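Local structure of peroxiredoxin (Mycobacterium tuberculosis, 5EPF) at residues G37-F43 against T125-T131; M9-V15 against D132-V138; K54-F59 against M145-D150. The protein reduces hydrogen peroxide and organic hydroperoxides to water and alcohols as a thiol-specific peroxidase, probably drawing its electrons from thioredoxin. All blocks are in the same frame, centred on the assembly; numbering follows the deposited sequence.

Interaction 1 of 3, residues G37-F43 against T125-T131; sequences GPVVLFF and TTFVIDT
Val39, Leu41 and Phe43 pair antiparallel with Ile129, Phe127 and Thr125, joining two central strands of the thioredoxin-fold sheet. Each of these three hydrogen-bonded pairs exchanges two backbone bonds. Phe127 N to Leu41 O is nearly straight (2.9 Å, 174°), while Thr125 N to Phe43 O, at the far end, stretches to 3.2 Å. Water 1 donates to that same Phe43 O and accepts from Thr126 OG1, which is also hydrogen-bonded to His148 ND1 of helix 145-158, on the face that carries Phe42 and Val40.

Apolar contacts are made on both faces. The rings of Phe43 and Phe127 meet rim to rim with planes at 86°, CD2 of Phe43 being 3.8 Å from CE2 of Phe127. Ile129 CD1 reaches CB and CD2 of Leu41 on the same face. On the other, Val40 CG1 touches Thr126 CG2 at 3.5 Å. With chi1 at 69°, Phe42 CG sits between its backbone N and carbonyl carbon, which swings the ring away from Thr126 to stack on Phe59; CB alone stays against Thr126 OG1 (3.3 Å).

Paired backbone polar groups thus let apolar side chains pack both faces of a buried sheet, one of them near the peroxidatic Cys52.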
loop_
_atom_site.group_PDB
_atom_site.type_symbol
_atom_site.label_atom_id
_atom_site.label_comp_id
_atom_site.label_asym_id
_atom_site.label_seq_id
_atom_site.Cartn_x
_atom_site.Cartn_y
_atom_site.Cartn_z
ATOM N N GLY A 37 10.449 -6.592 8.586
ATOM C CA GLY A 37 10.721 -6.900 7.207
ATOM C C GLY A 37 10.115 -5.857 6.298
ATOM O O GLY A 37 9.440 -4.913 6.739
ATOM N N PRO A 38 10.325 -6.035 4.994
ATOM C CA PRO A 38 9.800 -5.083 4.009
ATOM C C PRO A 38 8.293 -4.900 4.117
ATOM O O PRO A 38 7.563 -5.768 4.600
ATOM C CB PRO A 38 10.182 -5.743 2.675
ATOM C CG PRO A 38 11.416 -6.565 3.012
ATOM C CD PRO A 38 11.074 -7.135 4.354
ATOM N N VAL A 39 7.845 -3.742 3.659
ATOM C CA VAL A 39 6.422 -3.415 3.542
ATOM C C VAL A 39 6.083 -3.260 2.063
ATOM O O VAL A 39 6.764 -2.527 1.334
ATOM C CB VAL A 39 6.087 -2.107 4.291
ATOM C CG1 VAL A 39 4.734 -1.557 3.841
ATOM C CG2 VAL A 39 6.112 -2.315 5.829
ATOM N N VAL A 40 5.009 -3.900 1.624
ATOM C CA VAL A 40 4.450 -3.675 0.298
ATOM C C VAL A 40 3.299 -2.685 0.484
ATOM O O VAL A 40 2.228 -3.044 1.001
ATOM C CB VAL A 40 3.980 -4.983 -0.348
ATOM C CG1 VAL A 40 3.453 -4.698 -1.755
ATOM C CG2 VAL A 40 5.110 -5.991 -0.391
ATOM N N LEU A 41 3.538 -1.428 0.090
ATOM C CA LEU A 41 2.617 -0.314 0.313
ATOM C C LEU A 41 1.863 -0.095 -0.994
ATOM O O LEU A 41 2.454 0.343 -1.986
ATOM C CB LEU A 41 3.392 0.952 0.702
ATOM C CG LEU A 41 2.543 2.180 1.039
ATOM C CD1 LEU A 41 1.698 1.936 2.301
ATOM C CD2 LEU A 41 3.440 3.411 1.193
ATOM N N PHE A 42 0.581 -0.450 -1.022
ATOM C CA PHE A 42 -0.180 -0.424 -2.262
ATOM C C PHE A 42 -1.223 0.684 -2.209
ATOM O O PHE A 42 -2.177 0.615 -1.422
ATOM C CB PHE A 42 -0.724 -1.801 -2.679
ATOM C CG PHE A 42 -1.830 -2.404 -1.810
ATOM C CD1 PHE A 42 -3.170 -2.282 -2.182
ATOM C CD2 PHE A 42 -1.529 -3.190 -0.703
ATOM C CE1 PHE A 42 -4.181 -2.877 -1.435
ATOM C CE2 PHE A 42 -2.549 -3.789 0.057
ATOM C CZ PHE A 42 -3.861 -3.640 -0.330
ATOM N N PHE A 43 -1.023 1.713 -3.041
ATOM C CA PHE A 43 -1.970 2.816 -3.175
ATOM C C PHE A 43 -3.069 2.384 -4.140
ATOM O O PHE A 43 -2.793 1.955 -5.270
ATOM C CB PHE A 43 -1.275 4.033 -3.785
ATOM C CG PHE A 43 -0.405 4.806 -2.839
ATOM C CD1 PHE A 43 -0.888 5.915 -2.159
ATOM C CD2 PHE A 43 0.927 4.451 -2.676
ATOM C CE1 PHE A 43 -0.053 6.640 -1.294
ATOM C CE2 PHE A 43 1.771 5.168 -1.847
ATOM C CZ PHE A 43 1.278 6.266 -1.150
ATOM N N THR A 125 -0.670 2.519 -7.561
ATOM C CA THR A 125 0.775 2.325 -7.601
ATOM C C THR A 125 1.183 1.574 -6.348
ATOM O O THR A 125 0.698 1.893 -5.261
ATOM C CB THR A 125 1.512 3.677 -7.608
ATOM O OG1 THR A 125 0.848 4.614 -8.468
ATOM C CG2 THR A 125 2.937 3.520 -8.055
ATOM N N THR A 126 2.085 0.602 -6.496
ATOM C CA THR A 126 2.584 -0.175 -5.367
ATOM C C THR A 126 4.083 -0.002 -5.216
ATOM O O THR A 126 4.831 -0.091 -6.200
ATOM C CB THR A 126 2.227 -1.647 -5.547
ATOM O OG1 THR A 126 0.799 -1.756 -5.631
ATOM C CG2 THR A 126 2.751 -2.512 -4.413
ATOM N N PHE A 127 4.515 0.214 -3.975
ATOM C CA PHE A 127 5.930 0.377 -3.649
ATOM C C PHE A 127 6.349 -0.741 -2.708
ATOM O O PHE A 127 5.759 -0.904 -1.633
ATOM C CB PHE A 127 6.156 1.739 -2.984
ATOM C CG PHE A 127 5.772 2.891 -3.875
ATOM C CD1 PHE A 127 6.686 3.461 -4.749
ATOM C CD2 PHE A 127 4.464 3.375 -3.877
ATOM C CE1 PHE A 127 6.331 4.488 -5.605
ATOM C CE2 PHE A 127 4.089 4.420 -4.735
ATOM C CZ PHE A 127 5.036 4.969 -5.589
ATOM N N VAL A 128 7.376 -1.496 -3.090
ATOM C CA VAL A 128 7.973 -2.472 -2.180
ATOM C C VAL A 128 9.111 -1.757 -1.459
ATOM O O VAL A 128 10.061 -1.293 -2.103
ATOM C CB VAL A 128 8.484 -3.706 -2.940
ATOM C CG1 VAL A 128 9.064 -4.720 -1.973
ATOM C CG2 VAL A 128 7.393 -4.317 -3.801
ATOM N N ILE A 129 8.995 -1.620 -0.138
ATOM C CA ILE A 129 9.891 -0.783 0.663
ATOM C C ILE A 129 10.682 -1.669 1.620
ATOM O O ILE A 129 10.098 -2.403 2.424
ATOM C CB ILE A 129 9.098 0.279 1.443
ATOM C CG1 ILE A 129 8.211 1.114 0.493
ATOM C CG2 ILE A 129 10.060 1.153 2.294
ATOM C CD1 ILE A 129 7.210 2.014 1.208
ATOM N N ASP A 130 12.015 -1.592 1.552
ATOM C CA ASP A 130 12.845 -2.411 2.418
ATOM C C ASP A 130 12.927 -1.783 3.817
ATOM O O ASP A 130 12.482 -0.656 4.055
ATOM C CB ASP A 130 14.256 -2.527 1.828
ATOM C CG ASP A 130 14.975 -3.819 2.205
ATOM O OD1 ASP A 130 14.506 -4.561 3.103
ATOM O OD2 ASP A 130 16.036 -4.065 1.581
ATOM N N THR A 131 13.553 -2.516 4.750
ATOM C CA THR A 131 13.592 -2.081 6.148
ATOM C C THR A 131 14.414 -0.818 6.351
ATOM O O THR A 131 14.215 -0.124 7.354
ATOM C CB THR A 131 14.087 -3.200 7.075
ATOM O OG1 THR A 131 15.383 -3.636 6.664
ATOM C CG2 THR A 131 13.137 -4.370 7.046
HETATM O O HOH W 1 -1.633 -0.420 -5.864
#

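Interaction 2 of 3, residues M9-V15 against D132-V138; sequences MKTGDTV and DRKVLDV
Val15 and Asp13 bond through their backbones to Arg133 and Val135, laying the N-terminal loop along the start of edge strand 135-139 of the thioredoxin-fold sheet. A type II beta turn from Lys10 to Asp13 opens this loop, and a single beta bridge, Thr14 with Lys134, marks the pairing.

In the first shell, Val15 N donates to Arg133 O almost straight (174°), Val135 N to Asp13 O, and Gly12 N, from within the turn, to Val135 O at 2.9 Å. Two long side chains fold back over the loop. Arg133, bent at chi3 (-76°), wraps round the carbonyl of Val15: its CD lies 3.2 Å from Val15 O, and its NH1 donates to that oxygen within the guanidinium plane. Lys134, bent at chi2 (-60°), brings NZ to Gly12 O (2.8 Å) and Thr14 OG1 (2.9 Å), so one ammonium group clasps two neighbouring points of the loop. Val135 CG2 packs on Val15 CG2 at 3.5 Å and also meets Met9 CG.

Behind these contacts, the turn is closed by Asp13 N to Lys10 O and braced by Asp13 OD1, which accepts from Lys10 N, while Asp132 OD1 takes the N-H of Lys134 in an Asx turn. Leu30 and Leu34 lie against Arg133; Phe109 packs on Met9 and Val15, joining the loop to helix 104-109. Asp137 OD2 bonds Thr155 OG1 of the C-terminal helix, and its OD1 accepts a hydrogen bond from water 2, which also bonds Thr11 OG1. At the other end, water 3 donates to Asp132 O at 2.7 Å and hydrogen-bonds Thr14 OG1, the same hydroxyl oxygen that Lys134 NZ grips.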
loop_
_atom_site.group_PDB
_atom_site.type_symbol
_atom_site.label_atom_id
_atom_site.label_comp_id
_atom_site.label_asym_id
_atom_site.label_seq_id
_atom_site.Cartn_x
_atom_site.Cartn_y
_atom_site.Cartn_z
ATOM N N MET A 9 8.693 8.802 -7.036
ATOM C CA MET A 9 9.406 7.764 -6.303
ATOM C C MET A 9 9.688 6.561 -7.200
ATOM O O MET A 9 8.788 6.052 -7.873
ATOM C CB MET A 9 8.524 7.350 -5.130
ATOM C CG MET A 9 9.195 6.472 -4.114
ATOM S SD MET A 9 10.296 7.384 -3.001
ATOM C CE MET A 9 9.051 8.284 -2.093
ATOM N N LYS A 10 10.944 6.096 -7.203
ATOM C CA LYS A 10 11.369 4.989 -8.057
ATOM C C LYS A 10 12.327 4.065 -7.304
ATOM O O LYS A 10 12.844 4.401 -6.235
ATOM C CB LYS A 10 12.022 5.502 -9.341
ATOM C CG LYS A 10 13.262 6.324 -9.081
ATOM C CD LYS A 10 13.922 6.771 -10.376
ATOM C CE LYS A 10 15.174 7.579 -10.084
ATOM N NZ LYS A 10 16.182 7.466 -11.168
ATOM N N THR A 11 12.549 2.878 -7.872
ATOM C CA THR A 11 13.466 1.911 -7.281
ATOM C C THR A 11 14.822 2.550 -7.008
ATOM O O THR A 11 15.374 3.262 -7.852
ATOM C CB THR A 11 13.598 0.701 -8.212
ATOM O OG1 THR A 11 12.325 0.051 -8.271
ATOM C CG2 THR A 11 14.638 -0.280 -7.705
ATOM N N GLY A 12 15.340 2.314 -5.800
ATOM C CA GLY A 12 16.589 2.893 -5.358
ATOM C C GLY A 12 16.461 4.196 -4.592
ATOM O O GLY A 12 17.450 4.637 -3.994
ATOM N N ASP A 13 15.290 4.836 -4.596
ATOM C CA ASP A 13 15.058 6.012 -3.762
ATOM C C ASP A 13 14.847 5.593 -2.302
ATOM O O ASP A 13 14.426 4.474 -2.013
ATOM C CB ASP A 13 13.804 6.770 -4.227
ATOM C CG ASP A 13 13.971 7.449 -5.571
ATOM O OD1 ASP A 13 12.940 7.894 -6.122
ATOM O OD2 ASP A 13 15.112 7.566 -6.065
ATOM N N THR A 14 15.114 6.515 -1.378
ATOM C CA THR A 14 14.812 6.338 0.039
ATOM C C THR A 14 13.507 7.066 0.340
ATOM O O THR A 14 13.373 8.259 0.044
ATOM C CB THR A 14 15.925 6.924 0.915
ATOM O OG1 THR A 14 17.154 6.250 0.640
ATOM C CG2 THR A 14 15.610 6.751 2.389
ATOM N N VAL A 15 12.555 6.345 0.931
ATOM C CA VAL A 15 11.263 6.907 1.324
ATOM C C VAL A 15 11.398 7.602 2.668
ATOM O O VAL A 15 11.967 7.043 3.599
ATOM C CB VAL A 15 10.228 5.766 1.428
ATOM C CG1 VAL A 15 8.890 6.275 1.959
ATOM C CG2 VAL A 15 10.107 5.037 0.089
ATOM N N ASP A 132 15.326 -0.506 5.431
ATOM C CA ASP A 132 16.077 0.745 5.468
ATOM C C ASP A 132 15.422 1.849 4.645
ATOM O O ASP A 132 16.062 2.860 4.339
ATOM C CB ASP A 132 17.521 0.521 5.004
ATOM C CG ASP A 132 17.607 -0.001 3.578
ATOM O OD1 ASP A 132 16.557 -0.160 2.910
ATOM O OD2 ASP A 132 18.746 -0.228 3.121
ATOM N N ARG A 133 14.177 1.649 4.244
ATOM C CA ARG A 133 13.358 2.607 3.509
ATOM C C ARG A 133 13.745 2.764 2.040
ATOM O O ARG A 133 13.207 3.653 1.359
ATOM C CB ARG A 133 13.152 3.944 4.240
ATOM C CG ARG A 133 12.172 3.813 5.419
ATOM C CD ARG A 133 11.895 5.128 6.136
ATOM N NE ARG A 133 13.010 5.500 6.992
ATOM C CZ ARG A 133 13.850 6.503 6.754
ATOM N NH1 ARG A 133 13.703 7.278 5.689
ATOM N NH2 ARG A 133 14.836 6.740 7.603
ATOM N N LYS A 134 14.620 1.907 1.510
ATOM C CA LYS A 134 14.853 1.884 0.071
ATOM C C LYS A 134 13.679 1.272 -0.677
ATOM O O LYS A 134 13.115 0.256 -0.259
ATOM C CB LYS A 134 16.110 1.075 -0.259
ATOM C CG LYS A 134 17.425 1.817 0.001
ATOM C CD LYS A 134 17.486 3.090 -0.863
ATOM C CE LYS A 134 18.813 3.808 -0.741
ATOM N NZ LYS A 134 18.719 5.062 -1.509
ATOM N N VAL A 135 13.339 1.870 -1.819
ATOM C CA VAL A 135 12.358 1.283 -2.731
ATOM C C VAL A 135 13.005 0.131 -3.504
ATOM O O VAL A 135 13.998 0.317 -4.215
ATOM C CB VAL A 135 11.788 2.345 -3.684
ATOM C CG1 VAL A 135 10.777 1.730 -4.633
ATOM C CG2 VAL A 135 11.151 3.496 -2.917
ATOM N N LEU A 136 12.438 -1.071 -3.360
ATOM C CA LEU A 136 12.914 -2.272 -4.040
ATOM C C LEU A 136 12.216 -2.513 -5.370
ATOM O O LEU A 136 12.782 -3.177 -6.247
ATOM C CB LEU A 136 12.676 -3.493 -3.154
ATOM C CG LEU A 136 13.399 -3.499 -1.813
ATOM C CD1 LEU A 136 12.981 -4.715 -1.002
ATOM C CD2 LEU A 136 14.915 -3.443 -2.019
ATOM N N ASP A 137 10.986 -2.029 -5.529
ATOM C CA ASP A 137 10.226 -2.247 -6.758
ATOM C C ASP A 137 9.046 -1.288 -6.753
ATOM O O ASP A 137 8.602 -0.854 -5.692
ATOM C CB ASP A 137 9.736 -3.705 -6.844
ATOM C CG ASP A 137 9.373 -4.152 -8.258
ATOM O OD1 ASP A 137 9.609 -3.419 -9.236
ATOM O OD2 ASP A 137 8.834 -5.270 -8.364
ATOM N N VAL A 138 8.569 -0.950 -7.947
ATOM C CA VAL A 138 7.377 -0.133 -8.154
ATOM C C VAL A 138 6.516 -0.813 -9.210
ATOM O O VAL A 138 7.016 -1.165 -10.285
ATOM C CB VAL A 138 7.714 1.305 -8.598
ATOM C CG1 VAL A 138 6.434 2.130 -8.745
ATOM C CG2 VAL A 138 8.683 1.973 -7.615
HETATM O O HOH W 2 12.274 -2.335 -9.870
HETATM O O HOH W 3 17.819 4.170 2.731
#

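Interaction 3 of 3, residues K54-F59 against M145-D150; sequences KEACHF and MDAHAD
His58 leans across from helix 50-61 to helix 145-158. Its CG stands anti to the backbone N, directing the ring toward the neighbouring helix. CB lies 3.6 Å from Asp146 OD1, and CG still closer to the same oxygen, which sits over one ring face, offset toward the rim; the Asp146 carboxylate is stacked on the imidazole with their planes 27° apart. CD2 comes to 3.4 Å from Asp146 O and also touches Ala149 CB. At the tip, NE2 donates fairly straight to Asp150 OD1 (2.7 Å), meeting it on the syn side but well out of the carboxylate plane, which stands at 85° to the ring. Two carboxylates this near would probably favour a positively charged imidazole.

Lys54 runs its aliphatic chain past Met145 CB. Its NZ remains beyond salt-bridge range of Asp146 OD1, and water 4 links them, accepting from NZ and donating to OD1. On the inner side, Ala149 CB stands over the centre of the Phe59 ring in a CH-pi contact, 3.6 Å from the centroid. Glu55 OE2 lies over a face of the His148 ring, 3.3 Å from CG. Glu55 OE1 forms a salt bridge with Arg124, and His148 ND1 bonds Thr126 OG1.

The axes of the two short helical segments approach to 8.1 Å and run at 31° to each other, on one side of the central sheet. Phe59 rests on Val40 of strand 39-43, and helix 50-61, which bears Cys52, is flanked beyond Ala56 by Phe87 of helix 81-91.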
loop_
_atom_site.group_PDB
_atom_site.type_symbol
_atom_site.label_atom_id
_atom_site.label_comp_id
_atom_site.label_asym_id
_atom_site.label_seq_id
_atom_site.Cartn_x
_atom_site.Cartn_y
_atom_site.Cartn_z
ATOM N N LYS A 54 -10.558 -6.407 -6.170
ATOM C CA LYS A 54 -9.764 -7.501 -6.728
ATOM C C LYS A 54 -8.312 -7.409 -6.263
ATOM O O LYS A 54 -7.736 -8.394 -5.786
ATOM C CB LYS A 54 -9.835 -7.479 -8.255
ATOM C CG LYS A 54 -9.112 -8.646 -8.917
ATOM C CD LYS A 54 -9.368 -8.662 -10.446
ATOM C CE LYS A 54 -8.651 -9.812 -11.153
ATOM N NZ LYS A 54 -9.142 -11.153 -10.705
ATOM N N GLU A 55 -7.713 -6.219 -6.368
ATOM C CA GLU A 55 -6.311 -6.053 -5.992
ATOM C C GLU A 55 -6.090 -6.380 -4.518
ATOM O O GLU A 55 -5.175 -7.141 -4.168
ATOM C CB GLU A 55 -5.872 -4.617 -6.292
ATOM C CG GLU A 55 -4.420 -4.399 -5.922
ATOM C CD GLU A 55 -3.936 -2.974 -6.012
ATOM O OE1 GLU A 55 -4.704 -2.053 -6.339
ATOM O OE2 GLU A 55 -2.728 -2.769 -5.721
ATOM N N ALA A 56 -6.933 -5.819 -3.643
ATOM C CA ALA A 56 -6.738 -5.968 -2.208
ATOM C C ALA A 56 -7.090 -7.374 -1.739
ATOM O O ALA A 56 -6.459 -7.889 -0.809
ATOM C CB ALA A 56 -7.565 -4.909 -1.476
ATOM N N CYS A 57 -8.084 -8.015 -2.360
ATOM C CA CYS A 57 -8.380 -9.400 -2.013
ATOM C C CYS A 57 -7.273 -10.346 -2.465
ATOM O O CYS A 57 -7.057 -11.388 -1.833
ATOM C CB CYS A 57 -9.729 -9.824 -2.593
ATOM S SG CYS A 57 -11.140 -9.110 -1.710
ATOM N N HIS A 58 -6.574 -10.020 -3.558
ATOM C CA HIS A 58 -5.430 -10.834 -3.953
ATOM C C HIS A 58 -4.305 -10.713 -2.930
ATOM O O HIS A 58 -3.712 -11.725 -2.539
ATOM C CB HIS A 58 -4.986 -10.455 -5.368
ATOM C CG HIS A 58 -4.019 -11.421 -5.980
ATOM N ND1 HIS A 58 -4.250 -12.776 -6.040
ATOM C CD2 HIS A 58 -2.814 -11.222 -6.565
ATOM C CE1 HIS A 58 -3.235 -13.370 -6.645
ATOM N NE2 HIS A 58 -2.348 -12.449 -6.969
ATOM N N PHE A 59 -4.044 -9.493 -2.431
ATOM C CA PHE A 59 -3.123 -9.338 -1.306
ATOM C C PHE A 59 -3.576 -10.150 -0.099
ATOM O O PHE A 59 -2.757 -10.822 0.545
ATOM C CB PHE A 59 -2.984 -7.870 -0.913
ATOM C CG PHE A 59 -1.947 -7.116 -1.711
ATOM C CD1 PHE A 59 -0.591 -7.334 -1.498
ATOM C CD2 PHE A 59 -2.319 -6.182 -2.675
ATOM C CE1 PHE A 59 0.365 -6.637 -2.229
ATOM C CE2 PHE A 59 -1.369 -5.485 -3.413
ATOM C CZ PHE A 59 -0.010 -5.724 -3.183
ATOM N N MET A 145 -4.586 -6.018 -11.945
ATOM C CA MET A 145 -4.844 -5.923 -10.509
ATOM C C MET A 145 -4.030 -6.942 -9.719
ATOM O O MET A 145 -3.527 -6.632 -8.630
ATOM C CB MET A 145 -6.338 -6.101 -10.226
ATOM C CG MET A 145 -7.240 -5.034 -10.850
ATOM S SD MET A 145 -6.823 -3.321 -10.424
ATOM C CE MET A 145 -5.789 -2.830 -11.805
ATOM N N ASP A 146 -3.889 -8.164 -10.244
ATOM C CA ASP A 146 -3.143 -9.201 -9.531
ATOM C C ASP A 146 -1.648 -8.930 -9.560
ATOM O O ASP A 146 -0.925 -9.355 -8.647
ATOM C CB ASP A 146 -3.390 -10.599 -10.114
ATOM C CG ASP A 146 -4.763 -11.163 -9.781
ATOM O OD1 ASP A 146 -5.482 -10.611 -8.939
ATOM O OD2 ASP A 146 -5.115 -12.201 -10.387
ATOM N N ALA A 147 -1.168 -8.219 -10.591
ATOM C CA ALA A 147 0.268 -8.012 -10.769
ATOM C C ALA A 147 0.874 -7.234 -9.609
ATOM O O ALA A 147 2.065 -7.370 -9.326
ATOM C CB ALA A 147 0.544 -7.286 -12.086
ATOM N N HIS A 148 0.091 -6.399 -8.931
ATOM C CA HIS A 148 0.631 -5.661 -7.792
ATOM C C HIS A 148 1.175 -6.605 -6.728
ATOM O O HIS A 148 2.352 -6.521 -6.359
ATOM C CB HIS A 148 -0.424 -4.698 -7.258
ATOM C CG HIS A 148 -0.666 -3.561 -8.182
ATOM N ND1 HIS A 148 0.042 -2.375 -8.108
ATOM C CD2 HIS A 148 -1.483 -3.451 -9.258
ATOM C CE1 HIS A 148 -0.361 -1.571 -9.076
ATOM N NE2 HIS A 148 -1.275 -2.206 -9.795
ATOM N N ALA A 149 0.367 -7.560 -6.277
ATOM C CA ALA A 149 0.870 -8.506 -5.292
ATOM C C ALA A 149 1.833 -9.507 -5.925
ATOM O O ALA A 149 2.835 -9.876 -5.305
ATOM C CB ALA A 149 -0.268 -9.216 -4.571
ATOM N N ASP A 150 1.572 -9.935 -7.169
ATOM C CA ASP A 150 2.409 -10.975 -7.767
ATOM C C ASP A 150 3.832 -10.473 -7.994
ATOM O O ASP A 150 4.806 -11.172 -7.686
ATOM C CB ASP A 150 1.814 -11.448 -9.100
ATOM C CG ASP A 150 0.488 -12.194 -8.934
ATOM O OD1 ASP A 150 0.179 -12.675 -7.825
ATOM O OD2 ASP A 150 -0.262 -12.284 -9.934
HETATM O O HOH W 4 -7.724 -11.947 -8.332
HETATM O O HOH W 5 -2.679 -7.681 -6.251
#

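In the fold
Interaction 1 is the buried core, interaction 2 lies on the surface, and interaction 3 is partly buried. Interactions 1 and 2 share one sheet: strand 125-129 pairs with 39-43 on one side and with 135-139 on the other, and the N-terminal loop lies along 135-139 and the residues before it, through a single bridge. Interaction 3 sets two helices on the face of that sheet carrying Phe42 and Thr126, touching interaction 1 but not interaction 2, whose nearest atoms are about 7 Å away. Interaction 1 pairs its backbones in regular register; interaction 2 adds long charged side chains and two waters to its backbone bonds; interaction 3 mixes histidine-carboxylate and apolar packing.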